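Local coordinates for fat acid-binding protein (Eubacterium ventriosum, PDB 3NYI) that binds stearic acid and probably works as a lipid-binding protein, at residues 4-9 and 78-83; 50-55 and 270-275; 86-91 and 136-141; 246-251 and 283-288. All blocks are in the same frame, centred on the assembly; numbering follows the deposited sequence. Where two conformers were deposited one is given.

Overall arrangement
From the N terminus, contact 1 brings residues 78-83 back onto 4-9 and closes a loop of 68 residues. Contact 2 opens inside it at 50-55 and closes only at 270-275, so it crosses contact 1 and joins helix 48-57 to the turn and helix after strand 270-271. Contact 3, 86-91 with 136-141, is nested within contact 2 and follows contact 1; the two meet where strands 6-10 and 87-91 pair. Contact 4 opens at 246-251, inside contact 2, and closes beyond it at 283-288, crossing it. Contacts 1 and 3 pack helices 70-81 and 128-143 on the two faces of the N-terminal sheet; contacts 2 and 4, which touch through I272 and P284, both reach the stearic acid.

Contact 1. Residues 4-9 and 78-83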
# COMPACT_ATOMS: atom_id res chain seq x y z
N MSE A 4 -3.84 -7.69 -24.09
CA MSE A 4 -3.14 -8.07 -22.86
C MSE A 4 -2.27 -6.94 -22.35
O MSE A 4 -1.37 -6.46 -23.05
CB MSE A 4 -2.29 -9.32 -23.08
CG MSE A 4 -1.61 -9.84 -21.81
SE MSE A 4 -0.43 -11.37 -22.12
CE MSE A 4 0.20 -11.64 -20.29
N TYR A 5 -2.54 -6.51 -21.12
CA TYR A 5 -1.77 -5.44 -20.50
C TYR A 5 -0.72 -6.00 -19.57
O TYR A 5 -0.91 -7.05 -18.94
CB TYR A 5 -2.68 -4.47 -19.75
CG TYR A 5 -3.40 -3.52 -20.67
CD1 TYR A 5 -4.57 -3.89 -21.31
CD2 TYR A 5 -2.89 -2.25 -20.91
CE1 TYR A 5 -5.22 -3.02 -22.17
CE2 TYR A 5 -3.53 -1.37 -21.76
CZ TYR A 5 -4.69 -1.76 -22.39
OH TYR A 5 -5.33 -0.88 -23.24
N LYS A 6 0.41 -5.30 -19.49
CA LYS A 6 1.39 -5.62 -18.49
C LYS A 6 1.21 -4.65 -17.32
O LYS A 6 1.51 -3.45 -17.44
CB LYS A 6 2.79 -5.53 -19.07
CG LYS A 6 3.13 -6.68 -20.00
CD LYS A 6 3.25 -8.00 -19.25
CE LYS A 6 3.66 -9.12 -20.20
NZ LYS A 6 4.11 -10.35 -19.49
N ILE A 7 0.68 -5.16 -16.22
CA ILE A 7 0.47 -4.37 -15.01
C ILE A 7 1.77 -4.26 -14.20
O ILE A 7 2.43 -5.27 -13.94
CB ILE A 7 -0.67 -4.96 -14.16
CG1 ILE A 7 -1.97 -4.94 -14.98
CG2 ILE A 7 -0.83 -4.20 -12.84
CD1 ILE A 7 -3.14 -5.66 -14.34
N VAL A 8 2.14 -3.04 -13.83
CA VAL A 8 3.33 -2.79 -13.05
C VAL A 8 2.96 -1.99 -11.79
O VAL A 8 2.03 -1.18 -11.81
CB VAL A 8 4.39 -2.00 -13.87
CG1 VAL A 8 5.70 -1.81 -13.08
CG2 VAL A 8 4.65 -2.72 -15.22
N SER A 9 3.66 -2.24 -10.69
CA SER A 9 3.49 -1.42 -9.48
C SER A 9 4.83 -1.25 -8.81
O SER A 9 5.73 -2.07 -9.04
CB SER A 9 2.51 -2.08 -8.50
OG SER A 9 2.35 -1.31 -7.31
N ARG A 78 10.48 -0.18 -21.00
CA ARG A 78 11.12 -0.42 -22.29
C ARG A 78 11.00 -1.88 -22.74
O ARG A 78 10.65 -2.16 -23.88
CB ARG A 78 12.59 -0.00 -22.24
CG ARG A 78 13.10 0.60 -23.54
CD ARG A 78 14.59 0.86 -23.48
NE ARG A 78 14.98 1.65 -22.32
CZ ARG A 78 15.07 2.98 -22.30
NH1 ARG A 78 14.81 3.68 -23.40
NH2 ARG A 78 15.44 3.61 -21.19
N SER A 79 11.29 -2.81 -21.83
CA SER A 79 11.27 -4.22 -22.19
C SER A 79 9.88 -4.70 -22.61
O SER A 79 9.75 -5.50 -23.54
CB SER A 79 11.82 -5.08 -21.05
OG SER A 79 10.91 -5.15 -19.97
N PHE A 80 8.84 -4.22 -21.93
CA PHE A 80 7.48 -4.56 -22.32
C PHE A 80 7.10 -3.89 -23.64
O PHE A 80 6.54 -4.54 -24.53
CB PHE A 80 6.48 -4.17 -21.22
CG PHE A 80 6.56 -5.03 -19.99
CD1 PHE A 80 6.65 -6.41 -20.09
CD2 PHE A 80 6.52 -4.46 -18.72
CE1 PHE A 80 6.71 -7.21 -18.95
CE2 PHE A 80 6.58 -5.25 -17.58
CZ PHE A 80 6.68 -6.63 -17.70
N VAL A 81 7.41 -2.60 -23.77
CA VAL A 81 7.02 -1.82 -24.95
C VAL A 81 7.65 -2.32 -26.27
O VAL A 81 7.02 -2.29 -27.32
CB VAL A 81 7.34 -0.32 -24.75
CG1 VAL A 81 7.45 0.38 -26.09
CG2 VAL A 81 6.27 0.33 -23.88
N GLU A 82 8.90 -2.76 -26.21
CA GLU A 82 9.53 -3.26 -27.43
C GLU A 82 8.92 -4.60 -27.83
O GLU A 82 9.12 -5.08 -28.95
CB GLU A 82 11.05 -3.36 -27.27
CG GLU A 82 11.51 -4.24 -26.14
CD GLU A 82 12.98 -4.03 -25.82
OE1 GLU A 82 13.65 -5.01 -25.42
OE2 GLU A 82 13.48 -2.89 -25.96
N GLN A 83 8.16 -5.20 -26.92
CA GLN A 83 7.42 -6.42 -27.22
C GLN A 83 6.00 -6.10 -27.69
O GLN A 83 5.23 -7.01 -28.01
CB GLN A 83 7.34 -7.33 -25.99
CG GLN A 83 8.64 -7.97 -25.58
CD GLN A 83 8.48 -8.83 -24.33
OE1 GLN A 83 8.16 -10.01 -24.41
NE2 GLN A 83 8.71 -8.22 -23.17
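K6 carries its NZ past F80 into a salt bridge with D24 and also makes a cation-pi contact with F85, while the aliphatic part of the same chain covers the F80 ring. The two side chains cross at about a right angle. K6 CG sits over one face, displaced toward the rim, with 3.8 Å to the F80 ring centroid and only 21° off the ring normal, a CH-pi contact; CD of K6 follows, 3.6 Å from F80 CE1. A bend at chi2 of K6 (-69°) folds the chain along the ring. Farther up the strand, V8 CG2 comes obliquely to F80 CE2 at 4.0 Å. An alanine in place of F80 is likely to open a gap beside V8 and leave the methylenes of K6 without the surface they lie on. Q83 NE2 turns back to S79 O at 2.9 Å, approaching from above the carbonyl plane. F80 also reaches T26 and V87, whereas I7 turns to the other face of the sheet and meets V139 of helix 128-143. Helices on both faces of parallel strands make this the three-layer alpha/beta/alpha sandwich of the N-terminal alpha/beta domain of DegV-family proteins.

Contact 2. Residues 50-55 and 270-275. With STE (stearic acid), chain C.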
# COMPACT_ATOMS: atom_id res chain seq x y z
N GLU A 50 13.79 -9.62 7.22
CA GLU A 50 15.08 -9.16 7.73
C GLU A 50 14.99 -7.71 8.18
O GLU A 50 15.55 -7.33 9.21
CB GLU A 50 16.15 -9.21 6.65
CG GLU A 50 16.41 -10.54 6.01
CD GLU A 50 17.51 -10.44 4.98
OE1 GLU A 50 17.20 -10.43 3.77
OE2 GLU A 50 18.69 -10.34 5.38
N CYS A 51 14.32 -6.89 7.39
CA CYS A 51 14.18 -5.48 7.72
C CYS A 51 13.44 -5.28 9.04
O CYS A 51 13.86 -4.49 9.87
CB CYS A 51 13.47 -4.73 6.58
SG CYS A 51 13.42 -2.95 6.80
N TYR A 52 12.34 -6.00 9.22
CA TYR A 52 11.59 -5.88 10.46
C TYR A 52 12.49 -6.26 11.64
O TYR A 52 12.44 -5.65 12.71
CB TYR A 52 10.35 -6.77 10.44
CG TYR A 52 9.09 -6.13 9.85
CD1 TYR A 52 8.87 -6.11 8.47
CD2 TYR A 52 8.11 -5.59 10.67
CE1 TYR A 52 7.70 -5.54 7.94
CE2 TYR A 52 6.94 -5.02 10.14
CZ TYR A 52 6.75 -5.01 8.78
OH TYR A 52 5.58 -4.45 8.26
N GLN A 53 13.30 -7.30 11.43
CA GLN A 53 14.21 -7.77 12.48
C GLN A 53 15.19 -6.69 12.91
O GLN A 53 15.37 -6.46 14.11
CB GLN A 53 14.97 -9.02 12.03
CG GLN A 53 14.33 -10.33 12.47
CD GLN A 53 14.14 -10.43 13.98
OE1 GLN A 53 14.88 -9.82 14.77
NE2 GLN A 53 13.15 -11.20 14.40
N ARG A 54 15.83 -6.04 11.95
CA ARG A 54 16.77 -4.97 12.26
C ARG A 54 16.12 -3.93 13.16
O ARG A 54 16.72 -3.47 14.12
CB ARG A 54 17.31 -4.31 10.99
CG ARG A 54 18.26 -5.18 10.18
CD ARG A 54 19.56 -5.42 10.93
NE ARG A 54 20.19 -4.17 11.35
CZ ARG A 54 20.97 -3.42 10.58
NH1 ARG A 54 21.22 -3.80 9.33
NH2 ARG A 54 21.50 -2.30 11.05
N MSE A 55 14.88 -3.56 12.85
CA MSE A 55 14.19 -2.56 13.66
C MSE A 55 13.80 -3.09 15.03
O MSE A 55 13.88 -2.36 16.03
CB MSE A 55 12.95 -2.01 12.94
CG MSE A 55 13.25 -1.34 11.62
SE MSE A 55 11.58 -0.58 10.89
CE MSE A 55 11.67 1.14 11.63
N VAL A 270 -2.05 -8.61 3.18
CA VAL A 270 -0.62 -8.37 2.96
C VAL A 270 0.21 -8.46 4.23
O VAL A 270 -0.25 -8.09 5.31
CB VAL A 270 -0.36 -6.99 2.32
CG1 VAL A 270 -0.96 -6.93 0.91
CG2 VAL A 270 -0.91 -5.86 3.22
N ALA A 271 1.43 -8.95 4.08
CA ALA A 271 2.44 -8.75 5.10
C ALA A 271 2.99 -7.36 4.79
O ALA A 271 3.66 -7.16 3.77
CB ALA A 271 3.54 -9.80 4.98
N ILE A 272 2.69 -6.40 5.65
CA ILE A 272 3.02 -5.01 5.37
C ILE A 272 4.52 -4.91 5.07
O ILE A 272 5.35 -5.46 5.81
CB ILE A 272 2.62 -4.11 6.53
CG1 ILE A 272 1.09 -4.16 6.69
CG2 ILE A 272 3.09 -2.68 6.29
CD1 ILE A 272 0.63 -3.56 8.00
N GLY A 273 4.85 -4.27 3.96
CA GLY A 273 6.23 -4.29 3.49
C GLY A 273 7.15 -3.25 4.07
O GLY A 273 6.74 -2.39 4.85
N ILE A 274 8.41 -3.35 3.66
CA ILE A 274 9.47 -2.44 4.05
C ILE A 274 9.13 -0.97 3.83
O ILE A 274 9.39 -0.14 4.71
CB ILE A 274 10.73 -2.79 3.24
CG1 ILE A 274 11.27 -4.15 3.72
CG2 ILE A 274 11.78 -1.69 3.36
CD1 ILE A 274 12.51 -4.66 2.94
N VAL A 275 8.57 -0.63 2.68
CA VAL A 275 8.24 0.78 2.40
C VAL A 275 7.40 1.41 3.54
O VAL A 275 7.70 2.49 4.03
CB VAL A 275 7.50 0.95 1.05
CG1 VAL A 275 7.04 2.40 0.87
CG2 VAL A 275 8.39 0.50 -0.10
C1 STE C . 10.12 7.09 -0.48
O1 STE C . 9.91 7.72 -1.47
O2 STE C . 11.13 7.27 0.13
C2 STE C . 9.00 6.20 0.12
C3 STE C . 8.29 6.94 1.28
C4 STE C . 7.25 6.00 1.94
C5 STE C . 6.35 6.77 2.93
C6 STE C . 5.36 5.80 3.62
C7 STE C . 4.52 6.53 4.69
C8 STE C . 3.45 5.54 5.22
C9 STE C . 2.58 6.19 6.32
C10 STE C . 1.59 5.13 6.88
C11 STE C . 0.46 4.95 5.87
C12 STE C . 0.15 3.49 5.47
C13 STE C . 0.56 2.43 6.51
C14 STE C . -0.65 1.46 6.65
C15 STE C . -0.23 0.15 7.35
C16 STE C . -1.50 -0.60 7.80
C17 STE C . -2.02 -1.49 6.65
C18 STE C . -3.19 -2.38 7.12
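C51 meets I274 where helix 48-57 passes the start of helix 274-280. Its CB lies 3.7 Å from I274 CG1. With SG turned opposite the backbone N (chi1 -174°), the sulfur comes alongside the same isoleucine, 3.9 Å from CG1 and about as near to CG2, so two branches of I274 are covered by one small side chain. Next along the helix, Y52 sends its ring across to the turn that leads from strand 270-271 into helix 274-280. Its hydroxyl is the donor to the carbonyl oxygen of I272, with OH to O at 2.7 Å. The bond arrives from above the carbonyl plane, 56° out of it, while the oxygen itself lies near the plane of the tyrosine ring, at its edge. The phenol oxygen also rests on the side chain of I272, 3.4 Å from CB. R48 NE is a second donor to I272 O, and R48 makes a cation-pi contact with Y52. A phenylalanine at Y52 would probably leave I272 O with R48 as its remaining donor among these and the turn less firmly tied to the helix. G273, at the N-cap position, gives its N-H to D14. From the turn, I272 CD1 touches stearic acid C17 at 3.6 Å, and from the first turn of helix 274-280 V275 CG1 touches C4 at 3.8 Å. The chemistry is thus divided: polar bonds fix the main chain of the turn, the aliphatic side chains of I272 and V275 meet the hydrocarbon chain of the fatty acid, and I274 packs on C51.

Contact 3. Residues 86-91 and 136-141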
# COMPACT_ATOMS: atom_id res chain seq x y z
N PRO A 86 1.06 -2.97 -24.13
CA PRO A 86 0.67 -1.73 -23.46
C PRO A 86 0.98 -1.90 -21.97
O PRO A 86 0.91 -3.01 -21.45
CB PRO A 86 -0.86 -1.68 -23.66
CG PRO A 86 -1.18 -2.75 -24.64
CD PRO A 86 -0.10 -3.77 -24.54
N VAL A 87 1.34 -0.81 -21.29
CA VAL A 87 1.75 -0.90 -19.89
C VAL A 87 0.86 -0.05 -19.00
O VAL A 87 0.53 1.08 -19.33
CB VAL A 87 3.22 -0.42 -19.73
CG1 VAL A 87 3.57 -0.30 -18.25
CG2 VAL A 87 4.18 -1.35 -20.44
N VAL A 88 0.46 -0.60 -17.86
CA VAL A 88 -0.21 0.19 -16.84
C VAL A 88 0.54 0.10 -15.53
O VAL A 88 0.75 -0.98 -15.00
CB VAL A 88 -1.67 -0.29 -16.59
CG1 VAL A 88 -2.36 0.68 -15.67
CG2 VAL A 88 -2.42 -0.38 -17.91
N CYS A 89 0.93 1.25 -14.99
CA CYS A 89 1.82 1.28 -13.84
C CYS A 89 1.21 2.04 -12.65
O CYS A 89 0.89 3.22 -12.77
CB CYS A 89 3.15 1.92 -14.25
SG CYS A 89 4.34 2.08 -12.92
N PHE A 90 1.08 1.36 -11.50
CA PHE A 90 0.55 1.98 -10.27
C PHE A 90 1.67 2.33 -9.30
O PHE A 90 2.62 1.58 -9.12
CB PHE A 90 -0.39 1.01 -9.55
CG PHE A 90 -1.62 0.67 -10.32
CD1 PHE A 90 -2.81 1.34 -10.08
CD2 PHE A 90 -1.59 -0.33 -11.28
CE1 PHE A 90 -3.96 1.02 -10.79
CE2 PHE A 90 -2.73 -0.66 -11.99
CZ PHE A 90 -3.92 0.02 -11.75
N THR A 91 1.54 3.48 -8.65
CA THR A 91 2.54 3.87 -7.66
C THR A 91 1.86 4.23 -6.37
O THR A 91 0.64 4.49 -6.33
CB THR A 91 3.36 5.11 -8.11
OG1 THR A 91 2.52 6.27 -8.09
CG2 THR A 91 3.90 4.92 -9.50
N ASP A 136 -5.76 -5.03 -7.62
CA ASP A 136 -6.61 -6.20 -7.76
C ASP A 136 -7.97 -5.89 -8.42
O ASP A 136 -8.46 -6.68 -9.22
CB ASP A 136 -6.80 -6.91 -6.42
CG ASP A 136 -7.58 -8.21 -6.55
OD1 ASP A 136 -7.12 -9.11 -7.30
OD2 ASP A 136 -8.66 -8.30 -5.93
N GLN A 137 -8.56 -4.74 -8.12
CA GLN A 137 -9.78 -4.37 -8.83
C GLN A 137 -9.48 -4.22 -10.32
O GLN A 137 -10.26 -4.66 -11.15
CB GLN A 137 -10.40 -3.08 -8.27
CG GLN A 137 -11.09 -3.26 -6.92
CD GLN A 137 -12.30 -4.19 -7.02
OE1 GLN A 137 -13.16 -4.02 -7.87
NE2 GLN A 137 -12.34 -5.20 -6.15
N PHE A 138 -8.33 -3.64 -10.65
CA PHE A 138 -7.94 -3.47 -12.04
C PHE A 138 -7.71 -4.82 -12.71
O PHE A 138 -8.16 -5.06 -13.82
CB PHE A 138 -6.67 -2.60 -12.16
CG PHE A 138 -6.56 -1.89 -13.47
CD1 PHE A 138 -7.25 -0.71 -13.68
CD2 PHE A 138 -5.80 -2.42 -14.50
CE1 PHE A 138 -7.18 -0.06 -14.89
CE2 PHE A 138 -5.72 -1.77 -15.72
CZ PHE A 138 -6.41 -0.59 -15.92
N VAL A 139 -6.99 -5.71 -12.02
CA VAL A 139 -6.77 -7.07 -12.51
C VAL A 139 -8.10 -7.78 -12.76
O VAL A 139 -8.28 -8.43 -13.79
CB VAL A 139 -5.91 -7.90 -11.53
CG1 VAL A 139 -5.96 -9.39 -11.90
CG2 VAL A 139 -4.46 -7.38 -11.51
N ARG A 140 -9.03 -7.62 -11.82
CA ARG A 140 -10.37 -8.20 -11.97
C ARG A 140 -11.09 -7.68 -13.22
O ARG A 140 -11.63 -8.47 -14.00
CB ARG A 140 -11.23 -7.92 -10.74
CG ARG A 140 -10.79 -8.64 -9.49
CD ARG A 140 -11.61 -8.17 -8.29
NE ARG A 140 -11.16 -8.78 -7.05
CZ ARG A 140 -11.97 -9.39 -6.19
NH1 ARG A 140 -13.28 -9.45 -6.43
NH2 ARG A 140 -11.48 -9.92 -5.08
N MSE A 141 -11.10 -6.36 -13.39
CA MSE A 141 -11.81 -5.76 -14.52
C MSE A 141 -11.32 -6.27 -15.86
O MSE A 141 -12.12 -6.63 -16.74
CB MSE A 141 -11.78 -4.22 -14.45
CG MSE A 141 -12.61 -3.66 -13.28
SE MSE A 141 -12.75 -1.71 -13.28
CE MSE A 141 -11.01 -1.30 -12.47
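F138 leaves its helix with CG roughly opposite the backbone N (chi1 -154°, well short of fully staggered), and F90 leaves its strand with CG opposite its carbonyl carbon (chi1 -64°); these two rotations bring the end of one ring onto the face of the other. F90 supplies the edge. Its CZ stands over the F138 ring, 3.7 Å from CG of F138, with F138 CB close by. The centroids of the F90 and F138 rings are 5.5 Å apart and the planes meet at 72°, a T-shaped (edge-to-face) pair. V88, two residues earlier on the same side of the strand, puts both methyls at the far end of the F138 ring: CG1 and CG2 of V88 are each 4.2 Å from CE2. On the helix, R140 NE reaches back one turn to D136 OD2 in a 2.8 Å salt bridge, and R140 also pairs with D265. F138 is backed by F148 and A151 of helix 148-161, so helices 128-143 and 148-161 together cover this face of strand 87-91. The strand lies between parallel strands 6-10 and 119-123, and its other face, through V87 and C89, packs on helix 70-81.

Contact 4. Residues 246-251 and 283-288; sequences KEEGFE and YPIGLG. With STE (stearic acid), chain C.
Between residues 246-251 of helix 246-260 and residues 283-288, which lead into strand 285-291, the backbones come nearest at G249 and I285, whose CA atoms are 7.1 Å apart. I285 makes the contact from the strand side through its CD1. Its CG1 extends opposite the backbone N (chi1 -175°), which carries CD1 out to the helix and tucks CG2 between the backbone N and the carbonyl carbon. CD1 of I285 then touches E248 at CG, 3.8 Å away, and lies as near to CD, with OE1 of E248 at 3.9 Å; it also rests 4.2 Å from the CA of G249. E248 is extended beyond CG and crosses the isoleucine obliquely, laying CG and the carboxylate carbon CD on the methyl while its carboxylate runs on to R213 and K217, both of which bridge OE2. E248 thus turns CG and one side of its carboxylate to the strand, and OE2 to the charges of helix 213-231. On the other side of the strand lies the end of the stearic acid: C18 sits 3.4 Å from G286 C, against bare main chain. Strand 285-291 runs between strands 163-167 and 236-242, antiparallel to both. Helices 213-231 and 246-260 share the face that I285 and L287 look onto, with L287 resting on V220, A224 and L260, and I285 also touching F252.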
# COMPACT_ATOMS: atom_id res chain seq x y z
N LYS A 246 3.14 -12.16 12.90
CA LYS A 246 2.20 -12.84 12.01
C LYS A 246 1.01 -13.46 12.74
O LYS A 246 -0.11 -13.43 12.23
CB LYS A 246 2.93 -13.90 11.17
CG LYS A 246 4.05 -13.33 10.32
CD LYS A 246 4.50 -14.31 9.25
CE LYS A 246 5.62 -13.72 8.39
NZ LYS A 246 6.88 -13.51 9.17
N GLU A 247 1.26 -14.00 13.93
CA GLU A 247 0.20 -14.65 14.71
C GLU A 247 -0.87 -13.66 15.10
O GLU A 247 -2.07 -13.97 15.07
CB GLU A 247 0.77 -15.28 15.99
CG GLU A 247 1.93 -16.21 15.77
CD GLU A 247 1.69 -17.17 14.63
OE1 GLU A 247 0.54 -17.65 14.49
OE2 GLU A 247 2.65 -17.44 13.88
N GLU A 248 -0.43 -12.48 15.51
CA GLU A 248 -1.35 -11.40 15.85
C GLU A 248 -2.17 -11.08 14.62
O GLU A 248 -3.39 -10.88 14.70
CB GLU A 248 -0.59 -10.16 16.32
CG GLU A 248 -1.52 -9.03 16.74
CD GLU A 248 -0.80 -7.71 17.02
OE1 GLU A 248 0.20 -7.42 16.33
OE2 GLU A 248 -1.25 -6.97 17.92
N GLY A 249 -1.50 -11.02 13.48
CA GLY A 249 -2.19 -10.78 12.22
C GLY A 249 -3.31 -11.77 11.95
O GLY A 249 -4.44 -11.37 11.65
N PHE A 250 -3.01 -13.06 12.04
CA PHE A 250 -4.02 -14.09 11.78
C PHE A 250 -5.19 -13.97 12.76
O PHE A 250 -6.34 -14.14 12.39
CB PHE A 250 -3.43 -15.50 11.85
CG PHE A 250 -2.28 -15.71 10.92
CD1 PHE A 250 -2.31 -15.23 9.63
CD2 PHE A 250 -1.16 -16.42 11.34
CE1 PHE A 250 -1.24 -15.42 8.76
CE2 PHE A 250 -0.09 -16.62 10.48
CZ PHE A 250 -0.13 -16.12 9.19
N GLU A 251 -4.86 -13.70 14.02
CA GLU A 251 -5.87 -13.55 15.05
C GLU A 251 -6.70 -12.30 14.78
O GLU A 251 -7.91 -12.28 14.99
CB GLU A 251 -5.21 -13.45 16.43
CG GLU A 251 -6.19 -13.28 17.59
CD GLU A 251 -5.51 -12.86 18.89
OE1 GLU A 251 -4.65 -11.95 18.87
OE2 GLU A 251 -5.85 -13.45 19.95
N TYR A 283 5.40 -2.47 14.11
CA TYR A 283 4.13 -2.99 14.66
C TYR A 283 2.83 -2.41 14.08
O TYR A 283 1.87 -2.22 14.82
CB TYR A 283 4.12 -2.86 16.18
CG TYR A 283 5.38 -3.43 16.79
CD1 TYR A 283 5.66 -4.78 16.70
CD2 TYR A 283 6.29 -2.61 17.44
CE1 TYR A 283 6.82 -5.31 17.24
CE2 TYR A 283 7.45 -3.12 17.99
CZ TYR A 283 7.70 -4.47 17.89
OH TYR A 283 8.86 -4.99 18.44
N PRO A 284 2.76 -2.19 12.75
CA PRO A 284 1.48 -1.73 12.22
C PRO A 284 0.49 -2.89 12.09
O PRO A 284 0.92 -4.02 11.88
CB PRO A 284 1.84 -1.24 10.81
CG PRO A 284 3.11 -1.99 10.44
CD PRO A 284 3.69 -2.62 11.69
N ILE A 285 -0.80 -2.61 12.23
CA ILE A 285 -1.81 -3.65 12.01
C ILE A 285 -3.13 -2.98 11.67
O ILE A 285 -3.46 -1.94 12.23
CB ILE A 285 -1.96 -4.57 13.23
CG1 ILE A 285 -2.93 -5.72 12.91
CG2 ILE A 285 -2.38 -3.79 14.47
CD1 ILE A 285 -2.77 -6.92 13.83
N GLY A 286 -3.86 -3.53 10.72
CA GLY A 286 -5.06 -2.86 10.28
C GLY A 286 -5.73 -3.56 9.13
O GLY A 286 -5.40 -4.70 8.81
N LEU A 287 -6.68 -2.87 8.52
CA LEU A 287 -7.43 -3.44 7.41
C LEU A 287 -7.65 -2.37 6.36
O LEU A 287 -7.65 -1.18 6.66
CB LEU A 287 -8.77 -4.02 7.89
CG LEU A 287 -9.83 -3.03 8.39
CD1 LEU A 287 -11.23 -3.57 8.14
CD2 LEU A 287 -9.63 -2.75 9.87
N GLY A 288 -7.79 -2.82 5.12
CA GLY A 288 -8.11 -1.95 4.00
C GLY A 288 -9.40 -2.40 3.35
O GLY A 288 -9.76 -3.58 3.40
C1 STE C . 10.12 7.09 -0.48
O1 STE C . 9.91 7.72 -1.47
O2 STE C . 11.13 7.27 0.13
C2 STE C . 9.00 6.20 0.12
C3 STE C . 8.29 6.94 1.28
C4 STE C . 7.25 6.00 1.94
C5 STE C . 6.35 6.77 2.93
C6 STE C . 5.36 5.80 3.62
C7 STE C . 4.52 6.53 4.69
C8 STE C . 3.45 5.54 5.22
C9 STE C . 2.58 6.19 6.32
C10 STE C . 1.59 5.13 6.88
C11 STE C . 0.46 4.95 5.87
C12 STE C . 0.15 3.49 5.47
C13 STE C . 0.56 2.43 6.51
C14 STE C . -0.65 1.46 6.65
C15 STE C . -0.23 0.15 7.35
C16 STE C . -1.50 -0.60 7.80
C17 STE C . -2.02 -1.49 6.65
C18 STE C . -3.19 -2.38 7.12